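Local coordinates for protein transcriptional regulator, putative (Pseudomonas syringae pv. tomato, PDB 2R5F) that probably regulates transcription as a DNA-binding member of the SorC family, whose putative sugar-binding domain would respond to a carbohydrate effector, at residues A[15-18]-A[24-27]; A[57-62]-A[224-229]; A[89-94]-A[102-107]; A[188-191]-A[197-200]; A[216-221]-A[246-251]. One frame throughout, in Å; residues are numbered along the deposited sequence.

Interaction 1. Residues A[15-18]-A[24-27]. With SO4 (sulfate ion), chain C.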
# COMPACT_ATOMS: atom_id res chain seq x y z
N ARG A 15 -16.26 -3.73 13.95
CA ARG A 15 -16.62 -5.11 13.55
C ARG A 15 -15.57 -5.75 12.62
O ARG A 15 -15.21 -6.91 12.80
CB ARG A 15 -18.02 -5.18 12.91
CG ARG A 15 -19.17 -4.88 13.89
CD ARG A 15 -20.58 -5.08 13.29
NE ARG A 15 -20.89 -4.05 12.29
CZ ARG A 15 -21.53 -2.91 12.55
NH1 ARG A 15 -21.96 -2.66 13.79
NH2 ARG A 15 -21.75 -2.03 11.58
N LEU A 16 -15.08 -4.98 11.66
CA LEU A 16 -14.05 -5.42 10.72
C LEU A 16 -12.74 -5.74 11.45
O LEU A 16 -12.12 -6.78 11.20
CB LEU A 16 -13.84 -4.38 9.61
CG LEU A 16 -14.99 -4.19 8.60
CD1 LEU A 16 -14.61 -3.21 7.51
CD2 LEU A 16 -15.41 -5.48 7.98
N GLN A 17 -12.33 -4.86 12.37
CA GLN A 17 -11.17 -5.09 13.24
C GLN A 17 -11.30 -6.38 14.04
O GLN A 17 -10.34 -7.14 14.12
CB GLN A 17 -10.93 -3.91 14.18
CG GLN A 17 -10.52 -2.62 13.45
CD GLN A 17 -10.52 -1.40 14.33
OE1 GLN A 17 -10.26 -0.30 13.88
NE2 GLN A 17 -10.80 -1.59 15.60
N LYS A 18 -12.47 -6.64 14.61
CA LYS A 18 -12.69 -7.90 15.32
C LYS A 18 -12.76 -9.11 14.38
O LYS A 18 -12.16 -10.14 14.66
CB LYS A 18 -13.96 -7.84 16.19
CG LYS A 18 -13.82 -6.97 17.43
CD LYS A 18 -14.93 -7.18 18.45
CE LYS A 18 -16.05 -6.15 18.27
NZ LYS A 18 -17.25 -6.69 17.53
N GLN A 24 -6.36 -1.75 12.91
CA GLN A 24 -7.10 -0.54 12.60
C GLN A 24 -7.76 -0.60 11.25
O GLN A 24 -7.15 -1.01 10.28
CB GLN A 24 -6.20 0.70 12.68
CG GLN A 24 -6.98 2.01 12.70
CD GLN A 24 -6.10 3.23 12.76
OE1 GLN A 24 -4.96 3.21 12.32
NE2 GLN A 24 -6.63 4.32 13.32
N VAL A 25 -9.01 -0.17 11.18
CA VAL A 25 -9.68 0.03 9.91
C VAL A 25 -10.21 1.47 9.97
O VAL A 25 -10.74 1.90 10.99
CB VAL A 25 -10.84 -0.98 9.73
CG1 VAL A 25 -11.74 -0.58 8.60
CG2 VAL A 25 -10.33 -2.43 9.62
N ILE A 26 -10.01 2.21 8.90
CA ILE A 26 -10.51 3.58 8.75
C ILE A 26 -11.47 3.51 7.59
O ILE A 26 -11.07 3.06 6.52
CB ILE A 26 -9.36 4.55 8.44
CG1 ILE A 26 -8.35 4.52 9.60
CG2 ILE A 26 -9.91 5.94 8.08
CD1 ILE A 26 -7.43 5.71 9.74
N VAL A 27 -12.72 3.93 7.79
CA VAL A 27 -13.72 3.90 6.72
C VAL A 27 -14.06 5.31 6.26
O VAL A 27 -14.40 6.19 7.08
CB VAL A 27 -15.01 3.09 7.10
CG1 VAL A 27 -16.10 3.27 6.05
CG2 VAL A 27 -14.70 1.61 7.27
S SO4 C . -21.96 1.79 10.59
O1 SO4 C . -22.39 0.41 10.85
O2 SO4 C . -22.91 2.75 11.14
O3 SO4 C . -20.67 2.02 11.26
O4 SO4 C . -21.91 1.98 9.13
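Gln17, in the last turn of helix 10-20, and Gln24, which begins strand 24-28, bring the two backbones nearest to each other, with 6.1 Å between Gln17 CA and Gln24 CA. Five residues reverse the chain between the segments, and the strand then runs back roughly antiparallel to the helix axis. The one hydrogen bond between them joins side chain to backbone: Val25 N donates to Gln17 OE1 over 3.0 Å, with 159° at the hydrogen. The donor lies in the carbonyl plane of the amide, on a lone pair, as the C=O...N angle of 118° confirms. Gln17 holds CG anti to its carbonyl carbon (chi1 -66°) and is extended beyond it, which carries the amide to the strand while Gln17 CG passes 3.8 Å from Val25 CG2. Leu16 meets the same valine at about a right angle: Leu16 CB lies 4.0 Å from Val25 CG2, and Leu16 CD1 is equally far from Val25 CG1. Behind this pair Leu16 continues onto Ala259 and Leu262 of helix 256-262. Arg15 faces elsewhere; its NH2 gives a bent 2.6 Å bond to O1 of a sulfate ion, probably from the crystallisation liquor, which approaches in the guanidinium plane and is also held by His9 and Leu12. The backbones of Gln24 and Ile26 pair with strand 251-255, whereas the amides of Val25 and Val27 are taken by Gln17 and Glu13. This is a helix-turn-strand unit at the margin of a Rossmann-like sheet, with helix side chains serving the edge strand.

Interaction 2. Residues A[57-62]-A[224-229]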
# COMPACT_ATOMS: atom_id res chain seq x y z
N ALA A 57 9.39 10.49 12.49
CA ALA A 57 10.61 10.86 11.77
C ALA A 57 11.59 9.68 11.70
O ALA A 57 12.50 9.67 10.86
CB ALA A 57 11.27 12.08 12.39
N GLN A 58 11.38 8.70 12.57
CA GLN A 58 12.18 7.49 12.64
C GLN A 58 11.72 6.40 11.66
O GLN A 58 12.44 5.42 11.44
CB GLN A 58 12.18 6.94 14.07
CG GLN A 58 13.48 7.13 14.83
CD GLN A 58 14.02 8.56 14.77
OE1 GLN A 58 13.45 9.48 15.37
NE2 GLN A 58 15.13 8.74 14.07
N ASP A 59 10.54 6.58 11.07
CA ASP A 59 9.96 5.57 10.16
C ASP A 59 10.74 5.47 8.84
O ASP A 59 11.15 6.48 8.27
CB ASP A 59 8.49 5.91 9.85
CG ASP A 59 7.49 5.30 10.84
OD1 ASP A 59 7.74 4.23 11.45
OD2 ASP A 59 6.41 5.89 10.99
N HIS A 60 10.95 4.24 8.39
CA HIS A 60 11.55 3.94 7.11
C HIS A 60 10.42 3.39 6.26
O HIS A 60 9.95 2.28 6.52
CB HIS A 60 12.62 2.86 7.28
CG HIS A 60 13.77 3.25 8.15
ND1 HIS A 60 15.06 3.37 7.69
CD2 HIS A 60 13.82 3.56 9.47
CE1 HIS A 60 15.85 3.73 8.68
NE2 HIS A 60 15.13 3.85 9.77
N ILE A 61 10.00 4.17 5.27
CA ILE A 61 8.80 3.90 4.51
C ILE A 61 9.07 3.11 3.24
O ILE A 61 10.02 3.41 2.53
CB ILE A 61 8.11 5.21 4.12
CG1 ILE A 61 7.66 5.96 5.38
CG2 ILE A 61 6.95 4.94 3.12
CD1 ILE A 61 7.29 7.38 5.14
N GLY A 62 8.27 2.08 2.96
CA GLY A 62 8.33 1.39 1.66
C GLY A 62 6.99 1.66 1.02
O GLY A 62 5.99 1.68 1.71
N ILE A 224 6.64 -6.75 8.87
CA ILE A 224 6.89 -5.31 9.00
C ILE A 224 6.09 -4.71 10.17
O ILE A 224 4.91 -5.02 10.34
CB ILE A 224 6.67 -4.55 7.65
CG1 ILE A 224 7.82 -4.89 6.69
CG2 ILE A 224 6.60 -3.04 7.85
CD1 ILE A 224 7.64 -4.40 5.30
N ASN A 225 6.76 -3.87 10.98
CA ASN A 225 6.15 -3.16 12.11
C ASN A 225 4.68 -2.74 11.86
O ASN A 225 3.82 -2.91 12.73
CB ASN A 225 6.99 -1.93 12.52
CG ASN A 225 8.19 -2.27 13.42
OD1 ASN A 225 9.16 -1.50 13.52
ND2 ASN A 225 8.12 -3.43 14.09
N ARG A 226 4.41 -2.21 10.67
CA ARG A 226 3.12 -1.59 10.35
C ARG A 226 2.90 -1.56 8.84
O ARG A 226 3.66 -0.94 8.10
CB ARG A 226 3.11 -0.18 10.94
CG ARG A 226 1.93 0.71 10.69
CD ARG A 226 1.88 1.65 11.88
NE ARG A 226 1.53 3.02 11.55
CZ ARG A 226 2.38 4.05 11.49
NH1 ARG A 226 1.94 5.26 11.18
NH2 ARG A 226 3.67 3.87 11.74
N VAL A 227 1.90 -2.29 8.37
CA VAL A 227 1.58 -2.31 6.94
C VAL A 227 0.23 -1.63 6.73
O VAL A 227 -0.79 -2.04 7.31
CB VAL A 227 1.60 -3.74 6.35
CG1 VAL A 227 1.22 -3.74 4.86
CG2 VAL A 227 2.97 -4.36 6.54
N LEU A 228 0.27 -0.55 5.96
CA LEU A 228 -0.92 0.22 5.61
C LEU A 228 -1.41 -0.28 4.27
O LEU A 228 -0.70 -0.14 3.28
CB LEU A 228 -0.56 1.72 5.53
CG LEU A 228 -1.56 2.84 5.19
CD1 LEU A 228 -2.80 2.77 6.04
CD2 LEU A 228 -0.93 4.22 5.37
N GLY A 229 -2.61 -0.86 4.24
CA GLY A 229 -3.32 -1.14 2.98
C GLY A 229 -4.29 -0.06 2.54
O GLY A 229 -5.13 0.39 3.32
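A long salt bridge between Asp59 and Arg226 links two strand beginnings that are not neighbours in the sheet. Strands 60-63 and 226-230 both pair in parallel with strand 155-162, one on each flank, and the closest CA atoms of the segments, Asp59 CA and Asn225 CA, are 9.7 Å apart. The contact therefore depends on side-chain length and buries little surface. Arg226 supplies the reach: its CG stands anti to the backbone N (chi1 177°), and a bend at chi3 brings the guanidinium to the aspartate. Arg226 NH2 then lies 3.5 Å from Asp59 OD2. The hydrogen bond is weak, limited by length more than by direction, since the angle at the hydrogen is 156°. Asp59 OD1 is farther from the same nitrogen, 4.1 Å from Arg226 NH2. The carboxylate meets the edge of the guanidinium close to its plane, yet the two planes are turned 41° apart and only NH2 faces the carboxylate, which makes this a single-point bridge. Both groups are positioned mainly by other partners. Asp59 OD1 is bonded to Thr154 OG1 and Asp59 OD2 to Ser56 N, while Arg226 NE is bonded to Tyr50 OH and Arg226 NH1 more weakly to Ser54 O. The bridge probably adds electrostatic complementarity to a network that is already fixed. In the fold it spans the start of strand 155-162, with Arg226 resting on Leu155; helix 36-54, through Tyr50, lies against Arg226 and Leu228 alike, and strand 251-255 extends the sheet on the far side of strand 226-230.

Interaction 3. Residues A[89-94]-A[102-107]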
# COMPACT_ATOMS: atom_id res chain seq x y z
N VAL A 89 12.30 6.67 1.85
CA VAL A 89 11.19 6.12 1.10
C VAL A 89 11.82 5.14 0.11
O VAL A 89 12.68 5.52 -0.69
CB VAL A 89 10.40 7.22 0.35
CG1 VAL A 89 9.29 6.62 -0.54
CG2 VAL A 89 9.83 8.21 1.38
N VAL A 90 11.43 3.87 0.22
CA VAL A 90 11.98 2.80 -0.63
C VAL A 90 10.89 2.36 -1.61
O VAL A 90 9.72 2.15 -1.22
CB VAL A 90 12.51 1.61 0.24
CG1 VAL A 90 13.13 0.48 -0.63
CG2 VAL A 90 13.50 2.14 1.28
N GLN A 91 11.25 2.27 -2.88
CA GLN A 91 10.38 1.71 -3.89
C GLN A 91 10.30 0.21 -3.68
O GLN A 91 11.34 -0.46 -3.71
CB GLN A 91 10.96 2.01 -5.26
CG GLN A 91 10.19 1.35 -6.37
CD GLN A 91 10.48 2.01 -7.69
OE1 GLN A 91 11.33 2.88 -7.77
NE2 GLN A 91 9.79 1.59 -8.73
N LEU A 92 9.09 -0.33 -3.49
CA LEU A 92 8.96 -1.76 -3.13
C LEU A 92 8.64 -2.70 -4.28
O LEU A 92 8.52 -3.90 -4.06
CB LEU A 92 7.89 -1.97 -2.06
CG LEU A 92 8.05 -1.39 -0.66
CD1 LEU A 92 6.81 -1.76 0.12
CD2 LEU A 92 9.29 -1.86 0.06
N LEU A 93 8.47 -2.15 -5.48
CA LEU A 93 8.18 -2.93 -6.69
C LEU A 93 8.66 -2.14 -7.90
O LEU A 93 8.39 -0.94 -8.02
CB LEU A 93 6.67 -3.21 -6.85
CG LEU A 93 6.14 -3.65 -8.24
CD1 LEU A 93 6.88 -4.82 -8.81
CD2 LEU A 93 4.65 -3.97 -8.20
N GLY A 94 9.37 -2.82 -8.79
CA GLY A 94 9.86 -2.21 -10.02
C GLY A 94 9.86 -3.22 -11.15
O GLY A 94 10.09 -4.41 -10.93
N PHE A 102 8.56 4.31 -15.13
CA PHE A 102 9.13 5.61 -14.87
C PHE A 102 8.27 6.43 -13.95
O PHE A 102 8.78 7.09 -13.06
CB PHE A 102 9.32 6.41 -16.15
CG PHE A 102 10.21 7.61 -16.00
CD1 PHE A 102 11.30 7.59 -15.12
CD2 PHE A 102 9.98 8.76 -16.75
CE1 PHE A 102 12.13 8.69 -14.99
CE2 PHE A 102 10.80 9.87 -16.63
CZ PHE A 102 11.88 9.84 -15.76
N GLU A 103 6.96 6.38 -14.20
CA GLU A 103 5.97 7.04 -13.36
C GLU A 103 5.98 6.49 -11.94
O GLU A 103 5.68 7.22 -11.00
CB GLU A 103 4.57 6.89 -13.96
CG GLU A 103 4.44 7.34 -15.43
CD GLU A 103 4.46 8.86 -15.61
OE1 GLU A 103 4.69 9.59 -14.61
OE2 GLU A 103 4.24 9.32 -16.76
N ALA A 104 6.29 5.19 -11.81
CA ALA A 104 6.37 4.55 -10.48
C ALA A 104 7.63 5.00 -9.75
O ALA A 104 7.61 5.22 -8.54
CB ALA A 104 6.33 3.03 -10.61
N THR A 105 8.71 5.18 -10.51
CA THR A 105 9.95 5.74 -9.96
C THR A 105 9.77 7.20 -9.50
O THR A 105 10.12 7.56 -8.37
CB THR A 105 11.11 5.59 -10.99
OG1 THR A 105 11.41 4.20 -11.14
CG2 THR A 105 12.35 6.29 -10.54
N LEU A 106 9.20 8.03 -10.38
CA LEU A 106 8.90 9.41 -10.08
C LEU A 106 7.99 9.59 -8.86
O LEU A 106 8.12 10.56 -8.12
CB LEU A 106 8.21 10.02 -11.29
CG LEU A 106 7.63 11.42 -11.13
CD1 LEU A 106 8.77 12.40 -10.93
CD2 LEU A 106 6.80 11.78 -12.33
N LEU A 107 7.05 8.67 -8.67
CA LEU A 107 6.13 8.74 -7.53
C LEU A 107 6.83 8.54 -6.20
O LEU A 107 6.55 9.25 -5.23
CB LEU A 107 5.01 7.71 -7.68
CG LEU A 107 3.95 7.80 -6.59
CD1 LEU A 107 3.17 9.08 -6.81
CD2 LEU A 107 3.01 6.61 -6.70
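In the beta-alpha-beta unit formed by strand 88-94, helix 101-115 and the parallel strand 119-120, Gln91 is the strand residue that meets Ala104 and Thr105 on the helix. The connection belongs to a Rossmann-like domain, and the first strand is interrupted near Leu92. Strand and helix are closest at Gln91 CA and Thr105 CA, 7.3 Å apart. Gln91 has CG anti to its backbone N (chi1 174°) and is extended from there, which projects a primary amide into a buried interface. Thr105 OG1 lies off the end of the amide, near its plane: Gln91 OE1 comes to 3.6 Å from Thr105 OG1, a packing contact without the geometry of a hydrogen bond. Each polar group is served separately. Gln91 OE1 accepts from Leu122 N, just past strand 119-120, and Thr105 OG1 has a weak bond to Ala101 O in its own helix. The Ala104 methyl, by contrast, is set well out of the amide plane, with Gln91 NE2 4.2 Å from Ala104 CB, a loose approach. With its oxygen tied to Leu122, the amide is probably fixed in rotation by its second tether: Gln91 NE2 donates to Leu93 O at 3.0 Å and 155°, the carbonyl lying close to the amide plane.

Interaction 4. Residues A[188-191]-A[197-200]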
# COMPACT_ATOMS: atom_id res chain seq x y z
N GLY A 188 -4.92 -20.61 -8.26
CA GLY A 188 -5.65 -20.28 -7.02
C GLY A 188 -5.70 -18.81 -6.60
O GLY A 188 -6.37 -18.47 -5.62
N ALA A 189 -5.01 -17.92 -7.32
CA ALA A 189 -4.87 -16.52 -6.91
C ALA A 189 -6.12 -15.68 -7.11
O ALA A 189 -6.83 -15.83 -8.11
CB ALA A 189 -3.69 -15.87 -7.61
N VAL A 190 -6.38 -14.80 -6.13
CA VAL A 190 -7.50 -13.85 -6.15
C VAL A 190 -7.00 -12.40 -6.20
O VAL A 190 -7.74 -11.50 -6.58
CB VAL A 190 -8.48 -13.98 -4.90
CG1 VAL A 190 -9.02 -15.40 -4.75
CG2 VAL A 190 -7.83 -13.47 -3.60
N GLY A 191 -5.75 -12.17 -5.80
CA GLY A 191 -5.22 -10.80 -5.68
C GLY A 191 -3.72 -10.77 -5.51
O GLY A 191 -3.06 -11.81 -5.50
N TYR A 197 1.25 -12.70 -5.51
CA TYR A 197 -0.12 -13.21 -5.51
C TYR A 197 -0.44 -14.11 -4.33
O TYR A 197 0.42 -14.82 -3.83
CB TYR A 197 -0.42 -13.88 -6.87
CG TYR A 197 -0.55 -12.87 -7.99
CD1 TYR A 197 0.57 -12.38 -8.66
CD2 TYR A 197 -1.79 -12.36 -8.34
CE1 TYR A 197 0.45 -11.42 -9.67
CE2 TYR A 197 -1.92 -11.42 -9.34
CZ TYR A 197 -0.81 -10.95 -10.00
OH TYR A 197 -0.98 -9.99 -10.99
N PHE A 198 -1.70 -14.08 -3.89
CA PHE A 198 -2.18 -14.89 -2.77
C PHE A 198 -3.58 -15.41 -3.06
O PHE A 198 -4.29 -14.87 -3.92
CB PHE A 198 -2.18 -14.11 -1.45
CG PHE A 198 -2.86 -12.77 -1.53
CD1 PHE A 198 -4.25 -12.67 -1.51
CD2 PHE A 198 -2.12 -11.61 -1.64
CE1 PHE A 198 -4.89 -11.44 -1.60
CE2 PHE A 198 -2.76 -10.36 -1.72
CZ PHE A 198 -4.13 -10.28 -1.70
N ASP A 199 -3.98 -16.44 -2.33
CA ASP A 199 -5.27 -17.06 -2.54
C ASP A 199 -6.34 -16.45 -1.61
O ASP A 199 -6.06 -15.46 -0.90
CB ASP A 199 -5.18 -18.61 -2.52
CG ASP A 199 -5.10 -19.21 -1.11
OD1 ASP A 199 -5.32 -18.50 -0.10
OD2 ASP A 199 -4.85 -20.43 -1.02
N ALA A 200 -7.54 -17.03 -1.64
CA ALA A 200 -8.69 -16.51 -0.90
C ALA A 200 -8.46 -16.45 0.61
O ALA A 200 -9.10 -15.65 1.30
CB ALA A 200 -9.96 -17.30 -1.23
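The Phe198 ring lies with one face against the backbone of Gly191, whose O stands 3.9 Å above the ring plane, over its centre; Gly191 C covers the same face. Val190 CG2 approaches the ring obliquely, 4.1 Å from Phe198 CE1. Beside the Tyr197 ring the same carbonyl comes in at a slant, with Gly191 O only 3.2 Å from Tyr197 CD2. Ala189 is also near that tyrosine, its CB 3.9 Å from Tyr197 CB. Phe198 adopts the crowded chi1 of 51°, its CG between backbone N and carbonyl carbon, and this folds the ring back over the glycine. The backbone bonds define a classic beta bulge, in which two residues, Val190 and Gly191, stand opposite the single Phe198. Val190 N donates to Phe198 O at 3.0 Å, almost straight at 171°, and Phe198 N donates to Gly191 O at 3.1 Å. Past the bulge the valine packs on the outgoing chain, with Val190 CG1 4.1 Å from Ala200 CB. Asp199 turns its carboxylate to the following loop, where OD1 is bonded to Gln201 N and Lys203 N. Strands 191-193 and 196-198 form the hairpin that this contact closes, and Phe198 also touches Ala243 of helix 237-245. Gly191 O combines one conventional bond with a CA-H...O contact from Tyr197, which suggests that the open end of the hairpin is held mainly by backbone bonds, with the Phe198 ring packed over the glycine.

Interaction 5. Residues A[216-221]-A[246-251]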
# COMPACT_ATOMS: atom_id res chain seq x y z
N MSE A 216 9.23 -6.64 -2.88
CA MSE A 216 9.22 -7.31 -1.58
C MSE A 216 8.26 -8.49 -1.57
O MSE A 216 7.15 -8.42 -2.15
CB MSE A 216 8.83 -6.33 -0.50
CG MSE A 216 9.15 -6.84 0.89
SE MSE A 216 8.35 -5.67 2.17
CE MSE A 216 9.78 -4.35 2.30
N GLY A 217 8.67 -9.57 -0.90
CA GLY A 217 7.90 -10.81 -0.79
C GLY A 217 6.84 -10.73 0.30
O GLY A 217 6.89 -9.81 1.13
N LEU A 218 5.90 -11.68 0.30
CA LEU A 218 4.75 -11.63 1.22
C LEU A 218 5.12 -11.97 2.66
O LEU A 218 4.60 -11.36 3.59
CB LEU A 218 3.60 -12.51 0.74
CG LEU A 218 2.85 -12.03 -0.50
CD1 LEU A 218 1.92 -13.11 -1.05
CD2 LEU A 218 2.09 -10.75 -0.22
N GLY A 219 6.02 -12.94 2.81
CA GLY A 219 6.61 -13.27 4.10
C GLY A 219 7.32 -12.09 4.74
O GLY A 219 7.12 -11.83 5.92
N LYS A 220 8.16 -11.40 3.98
CA LYS A 220 8.82 -10.17 4.45
C LYS A 220 7.78 -9.11 4.86
O LYS A 220 7.93 -8.43 5.88
CB LYS A 220 9.78 -9.61 3.39
CG LYS A 220 11.02 -10.45 3.11
CD LYS A 220 11.92 -9.84 2.02
CE LYS A 220 11.41 -10.13 0.59
NZ LYS A 220 11.46 -11.60 0.28
N LEU A 221 6.72 -9.00 4.07
CA LEU A 221 5.67 -8.01 4.32
C LEU A 221 5.00 -8.26 5.67
O LEU A 221 4.81 -7.34 6.45
CB LEU A 221 4.63 -8.05 3.21
CG LEU A 221 3.50 -7.01 3.19
CD1 LEU A 221 4.04 -5.61 2.87
CD2 LEU A 221 2.41 -7.45 2.23
N GLY A 246 -4.62 -13.31 5.27
CA GLY A 246 -3.18 -13.67 5.28
C GLY A 246 -2.38 -12.92 6.33
O GLY A 246 -1.18 -13.18 6.53
N GLY A 247 -3.04 -11.97 6.99
CA GLY A 247 -2.43 -11.14 8.02
C GLY A 247 -1.45 -10.10 7.53
O GLY A 247 -0.57 -9.70 8.28
N TYR A 248 -1.59 -9.65 6.28
CA TYR A 248 -0.59 -8.76 5.70
C TYR A 248 -0.75 -7.32 6.16
O TYR A 248 0.21 -6.59 6.23
CB TYR A 248 -0.53 -8.86 4.16
CG TYR A 248 -0.24 -10.27 3.68
CD1 TYR A 248 0.98 -10.89 3.94
CD2 TYR A 248 -1.22 -11.00 3.02
CE1 TYR A 248 1.24 -12.20 3.51
CE2 TYR A 248 -0.99 -12.30 2.59
CZ TYR A 248 0.23 -12.88 2.83
OH TYR A 248 0.42 -14.17 2.40
N LEU A 249 -1.97 -6.94 6.53
CA LEU A 249 -2.27 -5.56 6.86
C LEU A 249 -2.42 -5.33 8.35
O LEU A 249 -2.94 -6.17 9.09
CB LEU A 249 -3.58 -5.15 6.16
CG LEU A 249 -3.63 -5.39 4.65
CD1 LEU A 249 -4.99 -4.96 4.13
CD2 LEU A 249 -2.44 -4.62 3.95
N ASP A 250 -1.95 -4.17 8.79
CA ASP A 250 -2.14 -3.67 10.13
C ASP A 250 -3.15 -2.50 10.18
O ASP A 250 -3.83 -2.30 11.17
CB ASP A 250 -0.79 -3.25 10.70
CG ASP A 250 0.17 -4.42 10.79
OD1 ASP A 250 -0.07 -5.29 11.67
OD2 ASP A 250 1.14 -4.50 9.98
N VAL A 251 -3.21 -1.73 9.10
CA VAL A 251 -4.17 -0.66 8.91
C VAL A 251 -4.75 -0.82 7.51
O VAL A 251 -4.03 -1.04 6.53
CB VAL A 251 -3.51 0.75 9.06
CG1 VAL A 251 -4.57 1.90 8.99
CG2 VAL A 251 -2.67 0.84 10.37
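Tyr248 lays its ring against helix 218-222 by setting CG anti to its own carbonyl carbon (chi1 -57°), while Leu221 turns CG anti to its backbone N (chi1 -174°) and so presents CD2 to the base of the tyrosine. Leu221 CD2 is 3.8 Å from Tyr248 CB. One helical turn earlier Leu218 crosses the ring at about a right angle. Its CD2 sits over one face, 4.2 Å from the Tyr248 ring centroid and 12° off the normal, a well-centred CH-pi contact. Leu218 CB reaches 3.7 Å from Tyr248 CE1, and Leu218 O is 3.5 Å from the same carbon. The opposite face is occupied by Gly246 O, 3.8 Å above the Tyr248 ring plane and over its centre. The ring is therefore clasped between a leucine methyl and a backbone carbonyl at the end of helix 237-245. That helix closes in a Schellman motif at Gly247, whose positive phi ends it just before Tyr248. In the partner segment Gly217 is the N-cap of helix 218-222, and Leu221 N bonds back to Gly217 O at 3.1 Å. The tyrosine hydroxyl passes Leu218 and is bonded to Gly202 O, so its buried polar end is satisfied. Leu221 continues onto Val227 and Ala156 of the sheet. Between the two segments the adhesion is apolar and CH-pi in kind, which implies a fit governed by shape, with the outside bond to Gly202 O probably helping to set the position of the ring.

How the interactions relate
Interactions 1 to 4 each include a strand of one mixed sheet, and interaction 5 joins a helix to the loop entering its strand 251-255. Interaction 1 comes first in the chain; interaction 2 brackets a long part of the chain in which interactions 3 and 4 follow in turn, and interaction 5 alternates its segments with those of interaction 2. Interactions 1 and 3 lie on opposite sides of the chain centre, about 29 Å between centres. Interaction 5 touches all the others: Gln24 N is 3.1 Å from Asp250 O, Gly229 N 2.7 Å from Val251 O, Met216 meets Leu92, and Leu218 packs on Tyr197. The contacts thus run from edge strand 24-28 to strand 88-94 of one Rossmann-like domain.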